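Local coordinates for hypothetical protein, IPT/TIG domain protein (Bacteroides ovatus, PDB 4HW6) that is of unknown function but, with an IPT/TIG domain joined to a six-bladed beta-propeller, probably helps bind nutrients, perhaps carbohydrates, at residues P312-W324 and M328-G340. Sequence-based numbering, arbitrary orientation.
Sequences PYIVCGQHSSPGW and MGTGARLWGPNQG. With EDO (1,2-ethanediol), chain G.
Arg-333 lies along 317-323, touching Gly-323, Ser-321 and Gln-318 in turn from CB to its guanidinium. Arg-333 CB rests on the peptide of Gly-323, 3.7 Å from Gly-323 O. CG stands anti to the carbonyl carbon (chi1 -60°) and a bend at chi2 turns the chain back along the loop, which brings Arg-333 CD to 3.5 Å from Ser-321 O. One face of the guanidinium is covered by Gln-318 CB, 3.7 Å from Arg-333 CZ, while the amide plane is tilted 35° from it. At the tip, NH1 donates to two carbonyls of its own segment, Thr-330 O and Ala-332 O, both close to the guanidinium plane, so the group is held against rotation. NH2 runs beside the Gln-318 amide without bonding to it; a water joins Gln-318 OE1 to Thr-330 O instead. An alanine here would take away NH1 and the flat surface against Gln-318 CB, which would probably leave Ala-332 O short of a donor, Thr-330 O relying on its water, and the Gln-318 side chain freer to move.

The backbones are tied at two places: Gly-317 N donates to Gly-329 O at 3.3 Å, and Gly-323 N to Leu-334 O at 2.9 Å. Between them a second water accepts from Gln-318 N and Leu-334 N and probably donates to Ser-321 O. Further along, Pro-322 CB sits over the five-membered ring of Trp-335, 3.6 Å from its centroid, a CH-pi contact; 1,2-ethanediol, probably from the crystallisation liquor, shares that face. On the inner side Cys-316 SG meets Leu-334 CD1, and both side chains touch Val-376 of the next sheet.

Strand 313-315 ends one propeller sheet and strands 327-328 and 337-344 edge the next; polar and apolar contacts together hold the link between them: two backbone bonds, the arginine and two waters, along with Pro-322 on Trp-335 and Cys-316 against Leu-334.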
loop_
_atom_site.group_PDB
_atom_site.type_symbol
_atom_site.label_atom_id
_atom_site.label_comp_id
_atom_site.label_asym_id
_atom_site.label_seq_id
_atom_site.Cartn_x
_atom_site.Cartn_y
_atom_site.Cartn_z
ATOM N N PRO A 312 25.218 11.614 2.437
ATOM C CA PRO A 312 24.105 11.284 1.520
ATOM C C PRO A 312 24.401 11.675 0.101
ATOM O O PRO A 312 25.115 12.660 -0.144
ATOM C CB PRO A 312 22.948 12.135 2.028
ATOM C CG PRO A 312 23.299 12.406 3.461
ATOM C CD PRO A 312 24.795 12.570 3.467
ATOM N N TYR A 313 23.852 10.910 -0.835
ATOM C CA TYR A 313 24.005 11.225 -2.256
ATOM C C TYR A 313 22.681 11.130 -2.984
ATOM O O TYR A 313 21.845 10.305 -2.636
ATOM C CB TYR A 313 25.058 10.319 -2.919
ATOM C CG TYR A 313 24.763 8.846 -2.854
ATOM C CD1 TYR A 313 23.996 8.224 -3.832
ATOM C CD2 TYR A 313 25.284 8.061 -1.827
ATOM C CE1 TYR A 313 23.727 6.887 -3.768
ATOM C CE2 TYR A 313 25.038 6.692 -1.778
ATOM C CZ TYR A 313 24.253 6.124 -2.752
ATOM O OH TYR A 313 24.012 4.755 -2.757
ATOM N N ILE A 314 22.528 11.918 -4.043
ATOM C CA ILE A 314 21.270 11.928 -4.797
ATOM C C ILE A 314 21.120 10.659 -5.625
ATOM O O ILE A 314 22.107 10.136 -6.198
ATOM C CB ILE A 314 21.136 13.205 -5.682
ATOM C CG1 ILE A 314 19.719 13.368 -6.206
ATOM C CG2 ILE A 314 22.139 13.191 -6.845
ATOM C CD1 ILE A 314 19.480 14.761 -6.755
ATOM N N VAL A 315 19.886 10.146 -5.645
ATOM C CA VAL A 315 19.548 8.967 -6.427
ATOM C C VAL A 315 18.687 9.308 -7.642
ATOM O O VAL A 315 18.937 8.777 -8.738
ATOM C CB VAL A 315 18.905 7.881 -5.538
ATOM C CG1 VAL A 315 18.384 6.703 -6.365
ATOM C CG2 VAL A 315 19.938 7.405 -4.518
ATOM N N CYS A 316 17.682 10.149 -7.462
ATOM C CA CYS A 316 16.821 10.537 -8.557
ATOM C C CYS A 316 16.238 11.919 -8.408
ATOM O O CYS A 316 16.231 12.506 -7.335
ATOM C CB CYS A 316 15.732 9.489 -8.812
ATOM S SG CYS A 316 14.506 9.429 -7.519
ATOM N N GLY A 317 15.776 12.446 -9.522
ATOM C CA GLY A 317 15.297 13.809 -9.568
ATOM C C GLY A 317 16.431 14.790 -9.730
ATOM O O GLY A 317 17.606 14.417 -9.790
ATOM N N GLN A 318 16.056 16.065 -9.795
ATOM C CA GLN A 318 17.004 17.165 -9.757
ATOM C C GLN A 318 16.522 18.159 -8.717
ATOM O O GLN A 318 15.390 18.639 -8.763
ATOM C CB GLN A 318 17.143 17.842 -11.113
ATOM C CG GLN A 318 18.187 18.928 -11.085
ATOM C CD GLN A 318 18.483 19.480 -12.452
ATOM O OE1 GLN A 318 19.197 18.851 -13.248
ATOM N NE2 GLN A 318 17.922 20.633 -12.747
ATOM N N HIS A 319 17.402 18.424 -7.763
ATOM C CA HIS A 319 17.136 19.336 -6.664
ATOM C C HIS A 319 16.612 20.673 -7.191
ATOM O O HIS A 319 17.253 21.308 -8.032
ATOM C CB HIS A 319 18.445 19.530 -5.911
ATOM C CG HIS A 319 18.320 20.187 -4.569
ATOM N ND1 HIS A 319 17.876 21.480 -4.399
ATOM C CD2 HIS A 319 18.714 19.752 -3.346
ATOM C CE1 HIS A 319 17.982 21.808 -3.119
ATOM N NE2 HIS A 319 18.490 20.776 -2.456
ATOM N N SER A 320 15.441 21.060 -6.702
ATOM C CA SER A 320 14.778 22.338 -7.031
ATOM C C SER A 320 14.249 22.436 -8.486
ATOM O O SER A 320 13.991 23.535 -8.980
ATOM C CB SER A 320 15.688 23.534 -6.684
ATOM O OG SER A 320 16.139 23.452 -5.326
ATOM N N SER A 321 14.076 21.290 -9.153
ATOM C CA SER A 321 13.558 21.253 -10.519
ATOM C C SER A 321 12.344 20.332 -10.564
ATOM O O SER A 321 12.456 19.155 -10.881
ATOM C CB SER A 321 14.633 20.779 -11.508
ATOM O OG SER A 321 14.168 20.904 -12.846
ATOM N N PRO A 322 11.168 20.857 -10.202
ATOM C CA PRO A 322 9.967 20.016 -10.220
ATOM C C PRO A 322 9.529 19.651 -11.633
ATOM O O PRO A 322 9.664 20.444 -12.575
ATOM C CB PRO A 322 8.913 20.896 -9.533
ATOM C CG PRO A 322 9.355 22.297 -9.850
ATOM C CD PRO A 322 10.858 22.240 -9.777
ATOM N N GLY A 323 8.973 18.460 -11.775
ATOM C CA GLY A 323 8.438 18.024 -13.041
ATOM C C GLY A 323 7.919 16.607 -12.927
ATOM O O GLY A 323 8.116 15.946 -11.904
ATOM N N TRP A 324 7.244 16.163 -13.982
ATOM C CA TRP A 324 6.788 14.785 -14.097
ATOM C C TRP A 324 7.492 14.183 -15.302
ATOM O O TRP A 324 7.025 14.279 -16.438
ATOM C CB TRP A 324 5.268 14.681 -14.238
ATOM C CG TRP A 324 4.842 13.249 -14.382
ATOM C CD1 TRP A 324 4.934 12.282 -13.459
ATOM C CD2 TRP A 324 4.321 12.645 -15.554
ATOM N NE1 TRP A 324 4.475 11.096 -13.958
ATOM C CE2 TRP A 324 4.082 11.292 -15.251
ATOM C CE3 TRP A 324 4.016 13.123 -16.837
ATOM C CZ2 TRP A 324 3.568 10.397 -16.185
ATOM C CZ3 TRP A 324 3.490 12.237 -17.764
ATOM C CH2 TRP A 324 3.257 10.889 -17.421
HETATM N N MSE A 328 15.821 7.605 -15.843
HETATM C CA MSE A 328 16.877 6.973 -15.088
HETATM C C MSE A 328 17.485 8.006 -14.157
HETATM O O MSE A 328 17.968 9.038 -14.613
HETATM C CB MSE A 328 17.940 6.424 -16.040
HETATM C CG MSE A 328 19.034 5.722 -15.341
HETATM SE SE MSE A 328 18.372 4.095 -14.393
HETATM C CE MSE A 328 17.547 3.459 -15.731
ATOM N N GLY A 329 17.449 7.723 -12.859
ATOM C CA GLY A 329 18.144 8.531 -11.865
ATOM C C GLY A 329 17.896 10.027 -11.972
ATOM O O GLY A 329 16.759 10.489 -11.931
ATOM N N THR A 330 18.970 10.786 -12.077
ATOM C CA THR A 330 18.894 12.243 -12.091
ATOM C C THR A 330 18.413 12.813 -13.422
ATOM O O THR A 330 18.331 14.037 -13.590
ATOM C CB THR A 330 20.233 12.865 -11.675
ATOM O OG1 THR A 330 21.256 12.503 -12.617
ATOM C CG2 THR A 330 20.620 12.460 -10.217
ATOM N N GLY A 331 18.084 11.928 -14.367
ATOM C CA GLY A 331 17.346 12.322 -15.569
ATOM C C GLY A 331 15.829 12.331 -15.387
ATOM O O GLY A 331 15.079 12.914 -16.213
ATOM N N ALA A 332 15.363 11.706 -14.310
ATOM C CA ALA A 332 13.958 11.789 -13.902
ATOM C C ALA A 332 13.701 13.140 -13.244
ATOM O O ALA A 332 14.626 13.795 -12.771
ATOM C CB ALA A 332 13.595 10.686 -12.916
ATOM N N ARG A 333 12.437 13.540 -13.254
ATOM C CA ARG A 333 11.953 14.664 -12.478
ATOM C C ARG A 333 10.800 14.218 -11.616
ATOM O O ARG A 333 9.937 13.437 -12.075
ATOM C CB ARG A 333 11.527 15.811 -13.367
ATOM C CG ARG A 333 12.634 16.361 -14.257
ATOM C CD ARG A 333 13.672 17.100 -13.420
ATOM N NE ARG A 333 14.736 17.659 -14.237
ATOM C CZ ARG A 333 15.885 17.056 -14.536
ATOM N NH1 ARG A 333 16.141 15.816 -14.116
ATOM N NH2 ARG A 333 16.769 17.702 -15.316
ATOM N N LEU A 334 10.812 14.704 -10.373
ATOM C CA LEU A 334 9.767 14.468 -9.396
ATOM C C LEU A 334 9.081 15.783 -9.098
ATOM O O LEU A 334 9.611 16.853 -9.434
ATOM C CB LEU A 334 10.344 13.900 -8.103
ATOM C CG LEU A 334 11.266 12.685 -8.212
ATOM C CD1 LEU A 334 11.609 12.159 -6.828
ATOM C CD2 LEU A 334 10.743 11.572 -9.088
ATOM N N TRP A 335 7.909 15.697 -8.483
ATOM C CA TRP A 335 7.158 16.889 -8.131
ATOM C C TRP A 335 6.416 16.678 -6.814
ATOM O O TRP A 335 5.319 16.116 -6.756
ATOM C CB TRP A 335 6.212 17.317 -9.265
ATOM C CG TRP A 335 5.802 18.788 -9.162
ATOM C CD1 TRP A 335 6.060 19.641 -8.148
ATOM C CD2 TRP A 335 5.015 19.519 -10.101
ATOM N NE1 TRP A 335 5.538 20.882 -8.410
ATOM C CE2 TRP A 335 4.867 20.826 -9.593
ATOM C CE3 TRP A 335 4.391 19.186 -11.305
ATOM C CZ2 TRP A 335 4.133 21.812 -10.256
ATOM C CZ3 TRP A 335 3.676 20.171 -11.972
ATOM C CH2 TRP A 335 3.552 21.463 -11.440
ATOM N N GLY A 336 7.050 17.139 -5.744
ATOM C CA GLY A 336 6.525 16.965 -4.398
ATOM C C GLY A 336 6.437 15.548 -3.911
ATOM O O GLY A 336 5.389 15.128 -3.410
ATOM N N PRO A 337 7.553 14.801 -3.994
ATOM C CA PRO A 337 7.528 13.440 -3.480
ATOM C C PRO A 337 7.297 13.497 -1.975
ATOM O O PRO A 337 7.960 14.260 -1.274
ATOM C CB PRO A 337 8.923 12.923 -3.793
ATOM C CG PRO A 337 9.796 14.141 -3.837
ATOM C CD PRO A 337 8.884 15.189 -4.452
ATOM N N ASN A 338 6.338 12.730 -1.490
ATOM C CA ASN A 338 5.944 12.765 -0.103
ATOM C C ASN A 338 6.286 11.450 0.592
ATOM O O ASN A 338 7.481 11.207 0.791
ATOM C CB ASN A 338 4.506 13.267 0.069
ATOM C CG ASN A 338 4.474 14.770 0.356
ATOM O OD1 ASN A 338 4.368 15.172 1.514
ATOM N ND2 ASN A 338 4.655 15.602 -0.688
ATOM N N GLN A 339 5.324 10.606 0.958
ATOM C CA GLN A 339 5.676 9.369 1.625
ATOM C C GLN A 339 6.076 8.300 0.614
ATOM O O GLN A 339 5.577 8.277 -0.516
ATOM C CB GLN A 339 4.519 8.857 2.483
ATOM C CG GLN A 339 4.905 7.684 3.341
ATOM C CD GLN A 339 3.871 7.332 4.403
ATOM O OE1 GLN A 339 2.693 7.669 4.279
ATOM N NE2 GLN A 339 4.320 6.628 5.460
ATOM N N GLY A 340 7.043 7.483 0.999
ATOM C CA GLY A 340 7.344 6.264 0.289
ATOM C C GLY A 340 7.519 5.056 1.168
ATOM O O GLY A 340 7.828 5.175 2.343
HETATM C C1 EDO G . 5.643 22.519 -14.077
HETATM O O1 EDO G . 5.704 23.951 -13.918
HETATM C C2 EDO G . 6.705 21.854 -13.203
HETATM O O2 EDO G . 8.013 22.173 -13.703
HETATM O O HOH W 1 13.046 16.537 -9.923
HETATM O O HOH W 2 19.897 16.289 -12.723
#